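Local coordinates for protein tRNA dimethylallyltransferase (Staphylococcus epidermidis ATCC 12228, PDB 3D3Q) that probably transfers a dimethylallyl group from dimethylallyl diphosphate onto the adenine at position 37 of tRNAs that read codons beginning with uridine, at residues A28-G33 / E306-I311; G237-Q242 / V255-I260. One frame throughout, in Å; residues are numbered along the deposited sequence.

Interaction 1: residues A28-G33 / E306-I311; sequences AKKFNG and EITTQI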
# COMPACT_ATOMS: atom_id res chain seq x y z
N ALA A 28 -9.68 -3.03 14.47
CA ALA A 28 -9.53 -4.30 15.14
C ALA A 28 -10.20 -4.27 16.50
O ALA A 28 -10.73 -5.28 16.96
CB ALA A 28 -8.07 -4.63 15.29
N LYS A 29 -10.18 -3.11 17.14
CA LYS A 29 -10.80 -2.99 18.45
C LYS A 29 -12.31 -2.80 18.38
O LYS A 29 -13.00 -3.13 19.34
CB LYS A 29 -10.20 -1.82 19.23
CG LYS A 29 -8.79 -2.07 19.75
CD LYS A 29 -8.45 -1.11 20.89
CE LYS A 29 -8.57 0.37 20.47
NZ LYS A 29 -8.30 1.33 21.60
N LYS A 30 -12.82 -2.28 17.28
CA LYS A 30 -14.26 -2.08 17.17
C LYS A 30 -14.96 -3.30 16.59
O LYS A 30 -16.17 -3.44 16.74
CB LYS A 30 -14.56 -0.83 16.33
CG LYS A 30 -16.00 -0.32 16.39
CD LYS A 30 -16.18 0.90 15.50
CE LYS A 30 -17.53 1.56 15.70
NZ LYS A 30 -17.62 2.85 14.95
N PHE A 31 -14.21 -4.20 15.95
CA PHE A 31 -14.77 -5.41 15.36
C PHE A 31 -13.96 -6.63 15.75
O PHE A 31 -13.82 -7.57 14.97
CB PHE A 31 -14.79 -5.29 13.85
CG PHE A 31 -15.60 -4.14 13.36
CD1 PHE A 31 -16.97 -4.24 13.23
CD2 PHE A 31 -14.99 -2.91 13.11
CE1 PHE A 31 -17.74 -3.14 12.84
CE2 PHE A 31 -15.74 -1.80 12.73
CZ PHE A 31 -17.12 -1.91 12.60
N ASN A 32 -13.46 -6.61 16.99
CA ASN A 32 -12.62 -7.67 17.56
C ASN A 32 -11.98 -8.54 16.48
O ASN A 32 -12.32 -9.72 16.31
CB ASN A 32 -13.41 -8.54 18.56
CG ASN A 32 -14.40 -9.48 17.87
OD1 ASN A 32 -15.13 -9.06 16.96
ND2 ASN A 32 -14.44 -10.73 18.30
N GLY A 33 -11.05 -7.94 15.76
CA GLY A 33 -10.35 -8.65 14.72
C GLY A 33 -8.88 -8.78 15.08
O GLY A 33 -8.47 -8.43 16.18
N GLU A 306 -15.82 6.01 8.39
CA GLU A 306 -16.02 5.75 6.97
C GLU A 306 -16.05 4.25 6.78
O GLU A 306 -16.88 3.72 6.03
CB GLU A 306 -14.89 6.35 6.16
CG GLU A 306 -15.27 7.60 5.39
CD GLU A 306 -16.20 7.29 4.24
OE1 GLU A 306 -15.82 6.46 3.39
OE2 GLU A 306 -17.30 7.89 4.20
N ILE A 307 -15.14 3.56 7.46
CA ILE A 307 -15.03 2.11 7.39
C ILE A 307 -16.19 1.44 8.10
O ILE A 307 -16.66 0.38 7.69
CB ILE A 307 -13.69 1.62 8.03
CG1 ILE A 307 -12.51 2.13 7.21
CG2 ILE A 307 -13.65 0.11 8.10
CD1 ILE A 307 -11.18 1.77 7.79
N THR A 308 -16.67 2.06 9.18
CA THR A 308 -17.76 1.49 9.95
C THR A 308 -19.04 1.52 9.13
O THR A 308 -19.89 0.64 9.26
CB THR A 308 -17.92 2.26 11.29
OG1 THR A 308 -18.46 1.37 12.28
CG2 THR A 308 -18.83 3.45 11.13
N THR A 309 -19.16 2.50 8.25
CA THR A 309 -20.34 2.61 7.40
C THR A 309 -20.27 1.56 6.31
O THR A 309 -21.28 0.99 5.91
CB THR A 309 -20.40 4.00 6.75
OG1 THR A 309 -20.48 4.99 7.78
CG2 THR A 309 -21.60 4.11 5.82
N GLN A 310 -19.06 1.32 5.84
CA GLN A 310 -18.83 0.34 4.79
C GLN A 310 -19.07 -1.06 5.37
O GLN A 310 -19.57 -1.93 4.67
CB GLN A 310 -17.40 0.48 4.27
CG GLN A 310 -17.24 0.35 2.76
CD GLN A 310 -17.79 1.55 2.00
OE1 GLN A 310 -17.67 1.62 0.77
NE2 GLN A 310 -18.39 2.49 2.71
N ILE A 311 -18.73 -1.27 6.63
CA ILE A 311 -18.93 -2.57 7.26
C ILE A 311 -20.39 -2.82 7.65
O ILE A 311 -20.82 -3.98 7.77
CB ILE A 311 -18.05 -2.75 8.53
CG1 ILE A 311 -16.57 -2.71 8.15
CG2 ILE A 311 -18.37 -4.07 9.21
CD1 ILE A 311 -15.65 -2.62 9.33

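Interaction 2: residues G237-Q242 / V255-I260; sequences GFEASQ and VIKGNI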
# COMPACT_ATOMS: atom_id res chain seq x y z
N GLY A 237 27.23 -9.33 10.81
CA GLY A 237 27.46 -9.88 9.49
C GLY A 237 26.24 -10.02 8.61
O GLY A 237 26.35 -10.56 7.50
N PHE A 238 25.09 -9.55 9.07
CA PHE A 238 23.87 -9.66 8.27
C PHE A 238 23.92 -8.84 6.99
O PHE A 238 22.91 -8.69 6.31
CB PHE A 238 22.65 -9.26 9.08
CG PHE A 238 22.25 -10.28 10.09
CD1 PHE A 238 22.08 -11.61 9.72
CD2 PHE A 238 22.00 -9.92 11.40
CE1 PHE A 238 21.65 -12.56 10.64
CE2 PHE A 238 21.57 -10.86 12.35
CZ PHE A 238 21.40 -12.18 11.96
N GLU A 239 25.09 -8.30 6.67
CA GLU A 239 25.28 -7.52 5.46
C GLU A 239 25.22 -8.50 4.28
O GLU A 239 25.29 -9.71 4.49
CB GLU A 239 26.65 -6.86 5.54
CG GLU A 239 26.95 -5.88 4.44
CD GLU A 239 28.38 -5.35 4.52
OE1 GLU A 239 28.99 -5.44 5.62
OE2 GLU A 239 28.88 -4.83 3.49
N ALA A 240 25.09 -8.00 3.06
CA ALA A 240 25.03 -8.86 1.88
C ALA A 240 23.69 -9.59 1.74
O ALA A 240 23.44 -10.30 0.76
CB ALA A 240 26.19 -9.88 1.92
N SER A 241 22.82 -9.41 2.74
CA SER A 241 21.50 -10.03 2.76
C SER A 241 20.47 -9.18 2.03
O SER A 241 20.63 -7.97 1.91
CB SER A 241 21.04 -10.22 4.21
OG SER A 241 22.01 -10.92 4.96
N GLN A 242 19.41 -9.81 1.56
CA GLN A 242 18.36 -9.10 0.85
C GLN A 242 17.79 -7.99 1.72
O GLN A 242 17.63 -6.86 1.28
CB GLN A 242 17.24 -10.07 0.46
CG GLN A 242 15.84 -9.46 0.44
CD GLN A 242 14.77 -10.50 0.18
OE1 GLN A 242 14.65 -11.48 0.90
NE2 GLN A 242 13.99 -10.28 -0.87
N VAL A 255 28.10 4.64 4.78
CA VAL A 255 28.56 5.66 5.70
C VAL A 255 29.24 5.04 6.93
O VAL A 255 30.04 5.68 7.60
CB VAL A 255 27.37 6.61 6.10
CG1 VAL A 255 26.35 5.87 6.92
CG2 VAL A 255 27.90 7.81 6.86
N ILE A 256 28.94 3.77 7.19
CA ILE A 256 29.54 3.06 8.31
C ILE A 256 30.97 2.67 7.96
O ILE A 256 31.81 2.43 8.84
CB ILE A 256 28.76 1.79 8.63
CG1 ILE A 256 27.32 2.13 8.92
CG2 ILE A 256 29.37 1.09 9.82
CD1 ILE A 256 26.46 0.90 9.22
N LYS A 257 31.25 2.62 6.67
CA LYS A 257 32.58 2.27 6.18
C LYS A 257 33.43 3.52 6.00
O LYS A 257 34.66 3.47 6.05
CB LYS A 257 32.43 1.50 4.87
CG LYS A 257 31.54 0.27 5.03
CD LYS A 257 31.52 -0.61 3.79
CE LYS A 257 30.80 -1.92 4.06
NZ LYS A 257 30.68 -2.75 2.82
N GLY A 258 32.77 4.65 5.80
CA GLY A 258 33.48 5.90 5.64
C GLY A 258 33.69 6.24 4.18
O GLY A 258 34.59 7.02 3.84
N ASN A 259 32.88 5.67 3.32
CA ASN A 259 33.00 5.95 1.90
C ASN A 259 32.05 7.07 1.49
O ASN A 259 32.25 7.73 0.47
CB ASN A 259 32.73 4.69 1.08
CG ASN A 259 33.77 3.62 1.31
OD1 ASN A 259 33.46 2.52 1.76
ND2 ASN A 259 35.03 3.96 1.03
N ILE A 260 31.02 7.28 2.29
CA ILE A 260 30.07 8.33 2.00
C ILE A 260 29.75 9.11 3.28
O ILE A 260 29.81 8.56 4.39
CB ILE A 260 28.79 7.72 1.37
CG1 ILE A 260 27.78 8.82 1.05
CG2 ILE A 260 28.21 6.66 2.28
CD1 ILE A 260 26.54 8.32 0.35

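Interaction 1: residues A28-G33 / E306-I311
The phenyl ring of Phe31 is met by Ile311 over one face and by Thr308 at its edge. Ile311 brings its terminal methyl over the ring, CD1 standing 3.7 Å from the centroid of the Phe31 ring and 21° off the ring normal, a CH-pi contact displaced toward the rim. The nearest ring carbon is Phe31 CE2, 3.5 Å from Ile311 CD1, while the other branch of the isoleucine reaches the ring's far flank, with Ile311 CG2 3.8 Å from Phe31 CE1. Thr308 comes instead to the edge: its hydroxyl oxygen OG1 lies in the plane of the ring, 3.6 Å from Phe31 CZ.

That same hydroxyl accepts a hydrogen bond from the lysine just before the phenylalanine, Lys30 NZ standing 3.2 Å from Thr308 OG1. Lys30 reaches it with a fully extended chain whose CG is anti to the backbone N (chi1 -167°), and it crosses the threonine side chain at about a right angle. Lys30 is exposed, and the bond probably lies toward the solvent side of the apolar contact between Phe31 and Ile311.

Phe31 occupies the position where the chain leaves helical geometry after helix 20-30, and its CB points toward helix 300-314. Beside this contact Ile307, one turn before Ile311, packs on Leu23 and Val27 of helix 20-30, and Ile311 also touches Leu199 of strand 197-204. The contact therefore packs the end of the helix that follows the P-loop, and the residue just after it, against helix 300-314, the last helix modelled, beside the parallel sheet, as expected of the alpha/beta core of a P-loop NTPase fold.

Interaction 2: residues G237-Q242 / V255-I260
A single salt bridge spans the whole gap between Glu239 and Lys257, whose segments come no closer than 11.8 Å between the CA atoms of Glu239 and Ile256. The two side chains approach from opposite directions and meet at their charged ends, with Lys257 NZ donating to Glu239 OE2 at 2.8 Å. The ammonium approaches on the syn side of that oxygen, 21° out of the carboxylate plane. It is one carboxylate oxygen that takes the bond, and Lys257 CE follows at 3.5 Å from Glu239 OE2. Both chains are extended to cover the distance: Glu239 has CG anti to its backbone nitrogen (chi1 -173°), and the lysine is straight from CG to NZ. Since Lys257 is exposed, solvent would probably weaken the attraction.

Two residues before Glu239, Gly237 is the C-prime residue of a Schellman motif that ends helix 226-235; just after Lys257, Gly258 takes a positive phi where the chain leaves helix 252-257. The glutamate side chain also rests on Val234 and Val253, while Ile256 packs on Phe227 and Val230, so the bridge ties the loop after helix 226-235 to the end of helix 252-257, alongside the apolar packing between those two helices.

In the fold
The two contacts lie on opposite sides of the chain's centre, about 43 Å apart between their own centres and about 28 Å between nearest atoms. Interaction 1, its centre about 19 Å from that of the chain, draws together segments whose nearest ends are 273 residues apart, and interaction 2 falls within the intervening sequence. The latter is more local, joining segments 13 residues apart at their nearest ends, its centre about 28 Å from the chain's. Both are surface contacts away from the predicted ATP site and the regions thought to meet tRNA. Interaction 1 is still linked to that ATP site through helix 20-30, which starts at Lys20 of the P-loop, whereas interaction 2 belongs to a peripheral helical region beyond the central sheet.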